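Local coordinates for vascular protein tyrosine phosphatase 1 (Rattus norvegicus, PDB 3I36), which probably catalyses the hydrolysis of phosphotyrosine in target proteins, releasing phosphate, the piece here being the catalytic domain of a receptor-type tyrosine phosphatase, at residues E176-P180 with E181-R185; T253-A256 with I257-I261; I275-D278 with L279-R283. One frame throughout, in Å; residues are numbered along the deposited sequence.

Contact 1 (E176-P180 with E181-R185); sequences EVVLP and EWTIR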
ATOM      1  N   GLU A 176      12.760   6.367  16.454  1.00 21.39           N
ATOM      2  CA  GLU A 176      11.333   6.121  16.456  1.00 24.23           C
ATOM      3  C   GLU A 176      10.670   7.343  17.054  1.00 31.19           C
ATOM      4  O   GLU A 176      10.998   7.757  18.162  1.00 30.29           O
ATOM      5  CB  GLU A 176      11.005   4.902  17.304  1.00 30.04           C
ATOM      6  CG  GLU A 176       9.517   4.656  17.450  1.00 31.72           C
ATOM      7  CD  GLU A 176       9.220   3.445  18.297  1.00 39.84           C
ATOM      8  OE1 GLU A 176       9.492   3.493  19.518  1.00 47.24           O
ATOM      9  OE2 GLU A 176       8.715   2.446  17.747  1.00 32.04           O
ATOM     10  N   VAL A 177       9.765   7.944  16.299  1.00 23.86           N
ATOM     11  CA  VAL A 177       8.996   9.060  16.793  1.00 23.67           C
ATOM     12  C   VAL A 177       7.538   8.653  16.799  1.00 20.10           C
ATOM     13  O   VAL A 177       6.969   8.312  15.756  1.00 22.96           O
ATOM     14  CB  VAL A 177       9.164  10.284  15.908  1.00 25.06           C
ATOM     15  CG1 VAL A 177       8.358  11.454  16.468  1.00 30.10           C
ATOM     16  CG2 VAL A 177      10.636  10.645  15.802  1.00 27.85           C
ATOM     17  N   VAL A 178       6.940   8.672  17.983  1.00 21.03           N
ATOM     18  CA  VAL A 178       5.540   8.308  18.113  1.00 21.38           C
ATOM     19  C   VAL A 178       4.669   9.545  18.243  1.00 24.12           C
ATOM     20  O   VAL A 178       4.952  10.433  19.037  1.00 24.53           O
ATOM     21  CB  VAL A 178       5.307   7.415  19.329  1.00 26.00           C
ATOM     22  CG1 VAL A 178       3.834   7.048  19.440  1.00 27.43           C
ATOM     23  CG2 VAL A 178       6.172   6.172  19.238  1.00 24.88           C
ATOM     24  N   LEU A 179       3.633   9.610  17.419  1.00 24.34           N
ATOM     25  CA  LEU A 179       2.550  10.560  17.608  1.00 24.52           C
ATOM     26  C   LEU A 179       1.302   9.715  17.769  1.00 24.56           C
ATOM     27  O   LEU A 179       1.325   8.530  17.474  1.00 22.53           O
ATOM     28  CB  LEU A 179       2.408  11.482  16.399  1.00 25.29           C
ATOM     29  CG  LEU A 179       3.575  12.430  16.113  1.00 30.57           C
ATOM     30  CD1 LEU A 179       3.234  13.331  14.928  1.00 28.25           C
ATOM     31  CD2 LEU A 179       3.914  13.261  17.350  1.00 37.67           C
ATOM     32  N   PRO A 180       0.207  10.307  18.250  1.00 30.89           N
ATOM     33  CA  PRO A 180      -0.998   9.479  18.358  1.00 31.52           C
ATOM     34  C   PRO A 180      -1.434   8.968  16.990  1.00 27.16           C
ATOM     35  O   PRO A 180      -1.904   7.839  16.871  1.00 34.20           O
ATOM     36  CB  PRO A 180      -2.037  10.452  18.923  1.00 37.40           C
ATOM     37  CG  PRO A 180      -1.223  11.484  19.663  1.00 38.48           C
ATOM     38  CD  PRO A 180       0.034  11.643  18.847  1.00 36.18           C
ATOM     39  N   GLU A 181      -1.244   9.793  15.966  1.00 20.05           N
ATOM     40  CA  GLU A 181      -1.756   9.513  14.623  1.00 22.39           C
ATOM     41  C   GLU A 181      -0.910   8.486  13.891  1.00 22.49           C
ATOM     42  O   GLU A 181      -1.429   7.645  13.163  1.00 19.82           O
ATOM     43  CB  GLU A 181      -1.804  10.805  13.803  1.00 25.01           C
ATOM     44  CG  GLU A 181      -2.812  11.822  14.322  1.00 37.72           C
ATOM     45  CD  GLU A 181      -2.359  12.513  15.603  1.00 41.94           C
ATOM     46  OE1 GLU A 181      -1.133  12.541  15.867  1.00 29.55           O
ATOM     47  OE2 GLU A 181      -3.228  13.036  16.338  1.00 48.70           O
ATOM     48  N   TRP A 182       0.400   8.580  14.071  1.00 19.15           N
ATOM     49  CA  TRP A 182       1.317   7.659  13.426  1.00 18.93           C
ATOM     50  C   TRP A 182       2.672   7.667  14.096  1.00 16.83           C
ATOM     51  O   TRP A 182       3.038   8.599  14.824  1.00 18.33           O
ATOM     52  CB  TRP A 182       1.492   7.992  11.942  1.00 17.01           C
ATOM     53  CG  TRP A 182       1.854   9.425  11.668  1.00 18.43           C
ATOM     54  CD1 TRP A 182       3.069  10.028  11.864  1.00 15.68           C
ATOM     55  CD2 TRP A 182       0.991  10.427  11.133  1.00 17.32           C
ATOM     56  NE1 TRP A 182       3.008  11.347  11.479  1.00 16.88           N
ATOM     57  CE2 TRP A 182       1.744  11.615  11.022  1.00 19.90           C
ATOM     58  CE3 TRP A 182      -0.346  10.429  10.724  1.00 19.52           C
ATOM     59  CZ2 TRP A 182       1.201  12.801  10.519  1.00 19.56           C
ATOM     60  CZ3 TRP A 182      -0.885  11.610  10.232  1.00 19.61           C
ATOM     61  CH2 TRP A 182      -0.109  12.780  10.136  1.00 21.77           C
ATOM     62  N   THR A 183       3.413   6.605  13.833  1.00 17.47           N
ATOM     63  CA  THR A 183       4.756   6.463  14.337  1.00 18.66           C
ATOM     64  C   THR A 183       5.666   6.340  13.144  1.00 17.11           C
ATOM     65  O   THR A 183       5.344   5.664  12.174  1.00 15.38           O
ATOM     66  CB  THR A 183       4.865   5.211  15.201  1.00 19.60           C
ATOM     67  OG1 THR A 183       4.070   5.401  16.371  1.00 17.26           O
ATOM     68  CG2 THR A 183       6.327   4.925  15.582  1.00 14.08           C
ATOM     69  N   ILE A 184       6.796   7.019  13.213  1.00 16.13           N
ATOM     70  CA  ILE A 184       7.754   6.950  12.147  1.00 19.42           C
ATOM     71  C   ILE A 184       9.011   6.336  12.709  1.00 20.53           C
ATOM     72  O   ILE A 184       9.516   6.759  13.760  1.00 19.24           O
ATOM     73  CB  ILE A 184       8.025   8.342  11.553  1.00 19.91           C
ATOM     74  CG1 ILE A 184       6.730   8.886  10.933  1.00 20.11           C
ATOM     75  CG2 ILE A 184       9.126   8.263  10.506  1.00 25.19           C
ATOM     76  CD1 ILE A 184       6.814  10.326  10.489  1.00 25.82           C
ATOM     77  N   ARG A 185       9.492   5.303  12.031  1.00 17.84           N
ATOM     78  CA  ARG A 185      10.659   4.588  12.508  1.00 14.58           C
ATOM     79  C   ARG A 185      11.702   4.603  11.422  1.00 16.41           C
ATOM     80  O   ARG A 185      11.403   4.375  10.252  1.00 16.79           O
ATOM     81  CB  ARG A 185      10.287   3.156  12.876  1.00 15.63           C
ATOM     82  CG  ARG A 185       9.112   3.085  13.846  1.00 17.80           C
ATOM     83  CD  ARG A 185       8.933   1.672  14.397  1.00 18.55           C
ATOM     84  NE  ARG A 185       7.822   1.641  15.333  1.00 17.49           N
ATOM     85  CZ  ARG A 185       6.562   1.414  14.980  1.00 23.59           C
ATOM     86  NH1 ARG A 185       6.259   1.164  13.711  1.00 16.51           N
ATOM     87  NH2 ARG A 185       5.605   1.419  15.899  1.00 24.11           N
TER
HETATM   88  O   HOH W   1       6.086   2.109  18.656  1.00 31.25           O
HETATM   89  O   HOH W   2       5.304  10.056  14.480  1.00 17.71           O
HETATM   90  O   HOH W   3       1.401   6.142  16.503  1.00 18.79           O

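Contact 2 (T253-A256 with I257-I261); sequences TFIA and IDRLI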
ATOM      1  N   THR A 253      -6.166   2.216  -0.798  1.00 13.70           N
ATOM      2  CA  THR A 253      -6.667   3.555  -0.549  1.00  9.05           C
ATOM      3  C   THR A 253      -5.504   4.536  -0.476  1.00  8.64           C
ATOM      4  O   THR A 253      -5.518   5.578  -1.117  1.00  8.84           O
ATOM      5  CB  THR A 253      -7.510   3.586   0.737  1.00 12.62           C
ATOM      6  OG1 THR A 253      -8.595   2.666   0.594  1.00 12.85           O
ATOM      7  CG2 THR A 253      -8.073   4.978   0.996  1.00  9.02           C
ATOM      8  N   PHE A 254      -4.482   4.181   0.281  1.00  8.54           N
ATOM      9  CA  PHE A 254      -3.335   5.052   0.406  1.00 10.27           C
ATOM     10  C   PHE A 254      -2.675   5.271  -0.960  1.00 12.86           C
ATOM     11  O   PHE A 254      -2.347   6.398  -1.346  1.00 11.13           O
ATOM     12  CB  PHE A 254      -2.329   4.451   1.361  1.00  8.42           C
ATOM     13  CG  PHE A 254      -1.062   5.236   1.441  1.00 10.89           C
ATOM     14  CD1 PHE A 254      -0.961   6.304   2.312  1.00 11.61           C
ATOM     15  CD2 PHE A 254      -0.002   4.940   0.619  1.00 12.06           C
ATOM     16  CE1 PHE A 254       0.184   7.048   2.386  1.00 14.31           C
ATOM     17  CE2 PHE A 254       1.160   5.690   0.680  1.00 11.35           C
ATOM     18  CZ  PHE A 254       1.245   6.747   1.579  1.00 12.50           C
ATOM     19  N   ILE A 255      -2.474   4.189  -1.695  1.00 10.08           N
ATOM     20  CA  ILE A 255      -1.813   4.319  -2.984  1.00 10.80           C
ATOM     21  C   ILE A 255      -2.647   5.191  -3.910  1.00  8.68           C
ATOM     22  O   ILE A 255      -2.128   6.084  -4.601  1.00  9.25           O
ATOM     23  CB  ILE A 255      -1.570   2.962  -3.629  1.00  8.33           C
ATOM     24  CG1 ILE A 255      -0.485   2.209  -2.849  1.00  9.19           C
ATOM     25  CG2 ILE A 255      -1.171   3.149  -5.108  1.00  8.68           C
ATOM     26  CD1 ILE A 255      -0.258   0.816  -3.367  1.00 10.12           C
ATOM     27  N   ALA A 256      -3.954   4.960  -3.901  1.00  8.60           N
ATOM     28  CA  ALA A 256      -4.836   5.745  -4.762  1.00 11.43           C
ATOM     29  C   ALA A 256      -4.778   7.212  -4.372  1.00 12.40           C
ATOM     30  O   ALA A 256      -4.733   8.084  -5.231  1.00  9.04           O
ATOM     31  CB  ALA A 256      -6.272   5.229  -4.681  1.00  8.84           C
ATOM     32  N   ILE A 257      -4.772   7.496  -3.074  1.00  8.86           N
ATOM     33  CA  ILE A 257      -4.740   8.886  -2.640  1.00 12.20           C
ATOM     34  C   ILE A 257      -3.460   9.539  -3.149  1.00 10.53           C
ATOM     35  O   ILE A 257      -3.450  10.679  -3.616  1.00 10.66           O
ATOM     36  CB  ILE A 257      -4.711   8.962  -1.114  1.00 15.22           C
ATOM     37  CG1 ILE A 257      -6.084   8.618  -0.542  1.00 17.95           C
ATOM     38  CG2 ILE A 257      -4.261  10.341  -0.653  1.00 20.57           C
ATOM     39  CD1 ILE A 257      -6.052   8.425   0.971  1.00 17.49           C
ATOM     40  N   ASP A 258      -2.367   8.807  -3.062  1.00 10.15           N
ATOM     41  CA  ASP A 258      -1.088   9.368  -3.489  1.00 11.05           C
ATOM     42  C   ASP A 258      -1.156   9.709  -4.967  1.00 15.28           C
ATOM     43  O   ASP A 258      -0.729  10.785  -5.412  1.00 12.06           O
ATOM     44  CB  ASP A 258       0.044   8.379  -3.226  1.00  9.17           C
ATOM     45  CG  ASP A 258       1.391   8.912  -3.683  1.00 10.11           C
ATOM     46  OD1 ASP A 258       1.853   9.930  -3.131  1.00 13.19           O
ATOM     47  OD2 ASP A 258       1.985   8.306  -4.593  1.00 11.39           O
ATOM     48  N   ARG A 259      -1.704   8.779  -5.732  1.00 14.23           N
ATOM     49  CA  ARG A 259      -1.817   8.963  -7.161  1.00 13.76           C
ATOM     50  C   ARG A 259      -2.760  10.102  -7.516  1.00 12.22           C
ATOM     51  O   ARG A 259      -2.470  10.891  -8.411  1.00 12.10           O
ATOM     52  CB  ARG A 259      -2.261   7.662  -7.807  1.00 13.77           C
ATOM     53  CG  ARG A 259      -1.188   6.589  -7.694  1.00 12.98           C
ATOM     54  CD  ARG A 259      -1.660   5.278  -8.268  1.00  9.90           C
ATOM     55  NE  ARG A 259      -2.018   5.400  -9.676  1.00 12.55           N
ATOM     56  CZ  ARG A 259      -2.256   4.366 -10.476  1.00 15.14           C
ATOM     57  NH1 ARG A 259      -2.143   3.129 -10.007  1.00 11.16           N
ATOM     58  NH2 ARG A 259      -2.602   4.566 -11.742  1.00 11.58           N
ATOM     59  N   LEU A 260      -3.883  10.181  -6.808  1.00  9.99           N
ATOM     60  CA  LEU A 260      -4.854  11.238  -7.039  1.00 14.15           C
ATOM     61  C   LEU A 260      -4.248  12.595  -6.772  1.00 12.94           C
ATOM     62  O   LEU A 260      -4.516  13.552  -7.489  1.00 11.55           O
ATOM     63  CB  LEU A 260      -6.054  11.046  -6.124  1.00 16.78           C
ATOM     64  CG  LEU A 260      -6.965   9.949  -6.648  1.00 23.37           C
ATOM     65  CD1 LEU A 260      -7.870   9.486  -5.530  1.00 19.96           C
ATOM     66  CD2 LEU A 260      -7.751  10.491  -7.846  1.00 21.34           C
ATOM     67  N   ILE A 261      -3.444  12.694  -5.721  1.00 11.21           N
ATOM     68  CA  ILE A 261      -2.854  13.990  -5.401  1.00 13.79           C
ATOM     69  C   ILE A 261      -1.937  14.438  -6.524  1.00 14.01           C
ATOM     70  O   ILE A 261      -1.984  15.594  -6.953  1.00 12.34           O
ATOM     71  CB  ILE A 261      -2.102  13.963  -4.062  1.00 15.33           C
ATOM     72  CG1 ILE A 261      -3.109  13.775  -2.908  1.00 12.28           C
ATOM     73  CG2 ILE A 261      -1.266  15.226  -3.895  1.00 13.80           C
ATOM     74  CD1 ILE A 261      -2.446  13.462  -1.555  1.00 17.92           C
TER

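Contact 3 (I275-D278 with L279-R283); sequences IVYD and LRMHR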
ATOM      1  N   ILE A 275      -7.728   4.997 -11.502  1.00 10.62           N
ATOM      2  CA  ILE A 275      -6.689   4.587 -10.583  1.00 11.19           C
ATOM      3  C   ILE A 275      -7.037   3.249  -9.957  1.00 11.96           C
ATOM      4  O   ILE A 275      -6.227   2.331  -9.966  1.00 11.31           O
ATOM      5  CB  ILE A 275      -6.471   5.635  -9.489  1.00  9.89           C
ATOM      6  CG1 ILE A 275      -5.795   6.858 -10.111  1.00 12.30           C
ATOM      7  CG2 ILE A 275      -5.589   5.070  -8.369  1.00 12.62           C
ATOM      8  CD1 ILE A 275      -5.892   8.105  -9.243  1.00 16.73           C
ATOM      9  N   VAL A 276      -8.244   3.127  -9.418  1.00 10.43           N
ATOM     10  CA  VAL A 276      -8.579   1.901  -8.710  1.00 11.68           C
ATOM     11  C   VAL A 276      -8.597   0.763  -9.700  1.00 12.96           C
ATOM     12  O   VAL A 276      -8.141  -0.330  -9.400  1.00 12.27           O
ATOM     13  CB  VAL A 276      -9.916   2.002  -7.958  1.00 12.94           C
ATOM     14  CG1 VAL A 276     -10.266   0.649  -7.312  1.00 11.16           C
ATOM     15  CG2 VAL A 276      -9.815   3.124  -6.902  1.00 11.08           C
ATOM     16  N   TYR A 277      -9.118   1.030 -10.891  1.00 11.52           N
ATOM     17  CA  TYR A 277      -9.096   0.033 -11.952  1.00 12.60           C
ATOM     18  C   TYR A 277      -7.678  -0.497 -12.155  1.00 12.75           C
ATOM     19  O   TYR A 277      -7.423  -1.712 -12.146  1.00  9.77           O
ATOM     20  CB  TYR A 277      -9.595   0.657 -13.242  1.00 12.95           C
ATOM     21  CG  TYR A 277      -9.856  -0.357 -14.315  1.00 13.83           C
ATOM     22  CD1 TYR A 277     -11.158  -0.709 -14.653  1.00 15.18           C
ATOM     23  CD2 TYR A 277      -8.806  -0.958 -15.001  1.00 13.31           C
ATOM     24  CE1 TYR A 277     -11.406  -1.640 -15.640  1.00 15.03           C
ATOM     25  CE2 TYR A 277      -9.048  -1.892 -15.992  1.00 18.44           C
ATOM     26  CZ  TYR A 277     -10.353  -2.224 -16.303  1.00 16.28           C
ATOM     27  OH  TYR A 277     -10.604  -3.155 -17.277  1.00 16.12           O
ATOM     28  N   ASP A 278      -6.757   0.429 -12.342  1.00 11.14           N
ATOM     29  CA  ASP A 278      -5.352   0.092 -12.484  1.00 11.48           C
ATOM     30  C   ASP A 278      -4.851  -0.726 -11.285  1.00 11.53           C
ATOM     31  O   ASP A 278      -4.199  -1.751 -11.449  1.00 11.51           O
ATOM     32  CB  ASP A 278      -4.549   1.376 -12.602  1.00 14.98           C
ATOM     33  CG  ASP A 278      -3.107   1.125 -12.947  1.00 16.65           C
ATOM     34  OD1 ASP A 278      -2.823   0.204 -13.740  1.00 14.02           O
ATOM     35  OD2 ASP A 278      -2.270   1.879 -12.437  1.00 13.65           O
ATOM     36  N   LEU A 279      -5.161  -0.277 -10.080  1.00 12.95           N
ATOM     37  CA  LEU A 279      -4.764  -1.039  -8.901  1.00 13.37           C
ATOM     38  C   LEU A 279      -5.302  -2.456  -8.964  1.00 13.03           C
ATOM     39  O   LEU A 279      -4.567  -3.411  -8.718  1.00 11.78           O
ATOM     40  CB  LEU A 279      -5.214  -0.349  -7.617  1.00  9.22           C
ATOM     41  CG  LEU A 279      -4.604   1.042  -7.412  1.00  9.78           C
ATOM     42  CD1 LEU A 279      -5.091   1.593  -6.080  1.00 10.65           C
ATOM     43  CD2 LEU A 279      -3.080   0.986  -7.468  1.00  9.81           C
ATOM     44  N   ARG A 280      -6.579  -2.595  -9.307  1.00 10.58           N
ATOM     45  CA  ARG A 280      -7.190  -3.919  -9.396  1.00 10.06           C
ATOM     46  C   ARG A 280      -6.552  -4.805 -10.462  1.00 12.94           C
ATOM     47  O   ARG A 280      -6.582  -6.025 -10.348  1.00 14.96           O
ATOM     48  CB  ARG A 280      -8.676  -3.815  -9.701  1.00 12.71           C
ATOM     49  CG  ARG A 280      -9.490  -3.202  -8.588  1.00 13.38           C
ATOM     50  CD  ARG A 280      -9.689  -4.162  -7.425  1.00 12.01           C
ATOM     51  NE  ARG A 280     -10.429  -3.437  -6.411  1.00 13.96           N
ATOM     52  CZ  ARG A 280     -11.743  -3.274  -6.430  1.00 14.89           C
ATOM     53  NH1 ARG A 280     -12.471  -3.839  -7.389  1.00 12.71           N
ATOM     54  NH2 ARG A 280     -12.330  -2.542  -5.484  1.00 14.58           N
ATOM     55  N   MET A 281      -5.995  -4.195 -11.498  1.00 12.22           N
ATOM     56  CA  MET A 281      -5.288  -4.951 -12.521  1.00 13.63           C
ATOM     57  C   MET A 281      -3.946  -5.436 -11.999  1.00 12.44           C
ATOM     58  O   MET A 281      -3.242  -6.187 -12.679  1.00 13.20           O
ATOM     59  CB  MET A 281      -5.082  -4.103 -13.778  1.00 10.15           C
ATOM     60  CG  MET A 281      -6.348  -3.876 -14.570  1.00 11.36           C
ATOM     61  SD  MET A 281      -7.000  -5.447 -15.142  1.00 16.31           S
ATOM     62  CE  MET A 281      -5.614  -6.052 -16.109  1.00 17.17           C
ATOM     63  N   HIS A 282      -3.574  -5.000 -10.798  1.00 15.68           N
ATOM     64  CA  HIS A 282      -2.277  -5.390 -10.238  1.00 11.26           C
ATOM     65  C   HIS A 282      -2.367  -6.241  -8.985  1.00  9.89           C
ATOM     66  O   HIS A 282      -1.442  -6.967  -8.652  1.00 12.06           O
ATOM     67  CB  HIS A 282      -1.419  -4.158  -9.996  1.00 12.28           C
ATOM     68  CG  HIS A 282      -0.925  -3.550 -11.262  1.00 12.56           C
ATOM     69  ND1 HIS A 282      -1.676  -2.666 -12.004  1.00 13.38           N
ATOM     70  CD2 HIS A 282       0.217  -3.755 -11.959  1.00 17.04           C
ATOM     71  CE1 HIS A 282      -1.003  -2.325 -13.086  1.00 16.07           C
ATOM     72  NE2 HIS A 282       0.146  -2.972 -13.085  1.00 14.84           N
ATOM     73  N   ARG A 283      -3.483  -6.148  -8.284  1.00 10.66           N
ATOM     74  CA  ARG A 283      -3.636  -6.909  -7.060  1.00 10.75           C
ATOM     75  C   ARG A 283      -5.117  -6.914  -6.796  1.00 14.07           C
ATOM     76  O   ARG A 283      -5.790  -5.929  -7.070  1.00 10.72           O
ATOM     77  CB  ARG A 283      -2.909  -6.204  -5.923  1.00 12.70           C
ATOM     78  CG  ARG A 283      -2.867  -6.957  -4.600  1.00 10.20           C
ATOM     79  CD  ARG A 283      -1.799  -6.317  -3.704  1.00  8.56           C
ATOM     80  NE  ARG A 283      -1.805  -6.840  -2.337  1.00 11.01           N
ATOM     81  CZ  ARG A 283      -1.253  -7.998  -1.975  1.00 15.12           C
ATOM     82  NH1 ARG A 283      -0.656  -8.767  -2.880  1.00 10.01           N
ATOM     83  NH2 ARG A 283      -1.297  -8.377  -0.709  1.00 12.13           N
TER

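Contact 1 (E176-P180 with E181-R185)
Glu176 and Arg185 face each other across a tight antiparallel hairpin and form a salt bridge. Arg185 NE donates to Glu176 OE2 over 2.7 Å, with an N-H...O angle of 161°. OE2 sits at the guanidinium edge and uses its anti lone pair. The carboxylate is turned 64° from the guanidinium plane. Glu176 CG lies anti to the backbone N (chi1 175°) and the chain runs straight on, which lays the acid alongside the arginine. Water 1 adds a second link, donating to OE2 and accepting from Arg185 NH2. Replacing Arg185 by an alanine removes the guanidinium, which would probably leave the Glu176 carboxylate without its charged mate and Gln202 and His204 without the N-H groups of NH1.

Backbone bonds close the ladder. Val177 and Ile184 are a hydrogen-bonded pair, with Val177 N to Ile184 O at 2.8 Å and Ile184 N to Val177 O at 2.9 Å. Leu179 N reaches Trp182 O at 2.8 Å, closing the turn with Pro180 and Glu181 at its corners. Water 2 donates to both Val177 O and Trp182 O. Water 3 joins Leu179 O to Thr183 OG1.

Side-chain packing fills in between. Thr183 CG2 meets Glu176 CG at 3.7 Å and also lies above one face of the Arg185 guanidinium, toward its rim. Both Val178 methyls close on the Thr183 hydroxyl, CG1 at 3.5 Å from OG1, and CG2 also lies near Thr183 CG2. Near the turn, Leu179 CD1 stands obliquely to the Trp182 indole, 4.0 Å from NE1.

The hairpin joins strands 169-178 and 182-191. Strand 196-205 continues the sheet beyond Thr183 and Arg185, through backbone bonds to His204 and Gln202. Trp182 and Ile184 pack against helix 218-231, where the Trp182 ring meets Phe223.

Contact 2 (T253-A256 with I257-I261)
Ala256 O accepts the backbone N-H of Leu260 at 2.8 Å, in a nearly straight bond of 162°. Ile257 N to Thr253 O, Asp258 N to Phe254 O and Arg259 N to Ile255 O repeat the pattern, giving regular alpha-helix throughout.

Side chains follow the same four-residue spacing. Ile257 CG1 folds back over the carbonyl of Thr253, with CG1 3.1 Å from Thr253 O. Its CD1 then touches Thr253 CG2 at 4.0 Å. Two residues on, Ile255 CG2 meets Arg259 CD at 3.8 Å. The Arg259 chain bends at its third torsion (chi3 59°), just past that contact. Its NH1 forms a salt bridge with Asp278 of helix 272-280.

Asp258 sends its carboxylate to Arg224 and Arg228 of helix 218-231, one oxygen to each. Thr253 OG1 bonds to Gly249 O, one turn earlier at the start of this helix; Gly249 probably binds substrate.

This part of the helix is mostly apolar and buried. Its two charged side chains pair with charges on neighbouring helices, so the charges of Asp258 and Arg259 are probably largely balanced by their partners.

Contact 3 (I275-D278 with L279-R283)
His282 turns its imidazole back on Asp278, four residues earlier. Its CB lies 4.0 Å from Asp278 O. CG is anti to the carbonyl carbon (chi1 -72°), beside the backbone N, and this swings the ring toward the preceding turn. CG itself is 3.7 Å from Asp278 O. ND1 carries the key bond, donating to Asp278 O over 2.7 Å at an almost straight 176°. The oxygen lies in the ring plane, but the N-H comes in from above the plane of that carbonyl. Next along the ring, CE1 comes 3.2 Å from Asp278 OD1. The carboxylate and the ring are close to perpendicular, with planes 87° apart. Asp278 O also takes a weak bond from Met281 N.

Tyr277 and Met281 run side by side. Met281 CG reaches the ring obliquely, 3.6 Å from Tyr277 CE2. Its SD is 5.2 Å from the ring centroid, again oblique, in a Met-aromatic contact. Met281 N hydrogen-bonds to Tyr277 O.

Arg280 lies beside Val276, whose CG1 sits over one face of the guanidinium. The same group hydrogen-bonds through NE to Met286 O and through NH2 to Val287 O, just ahead of Gln288, a residue that probably binds substrate. On the inner side, Ile275 CG2 and Leu279 CD1 meet at 4.2 Å, and both side chains pack on helix 249-267.

The His282 side chain ties this turn of chain back onto the carbonyl of Asp278. The His282 ND1 proton is fixed by Asp278 O, so the ring has a defined orientation. OD1 beside the ring may favour a protonated imidazole, an effect probably weakened because OD2 is paired with Arg259.

Overall arrangement
From the N terminus the chain reaches contact 1 first, then contact 2, then contact 3. They lie in series and none nests in or crosses another. Contact 1 closes a hairpin loop between neighbouring strands 169-178 and 182-191 of the mixed sheet. Contacts 2 and 3 close no long loop, since each is one helical stretch, on helices 249-267 and 272-280. Those two touch: a salt bridge and apolar packing, including Leu260 CD2 on Ile275 CD1, bind the helices together. Contact 1 stands apart, its centre about 21 Å from that of contact 2 and 29 Å from that of contact 3. Helix 218-231 lies between, packing on both contact 1 and contact 2.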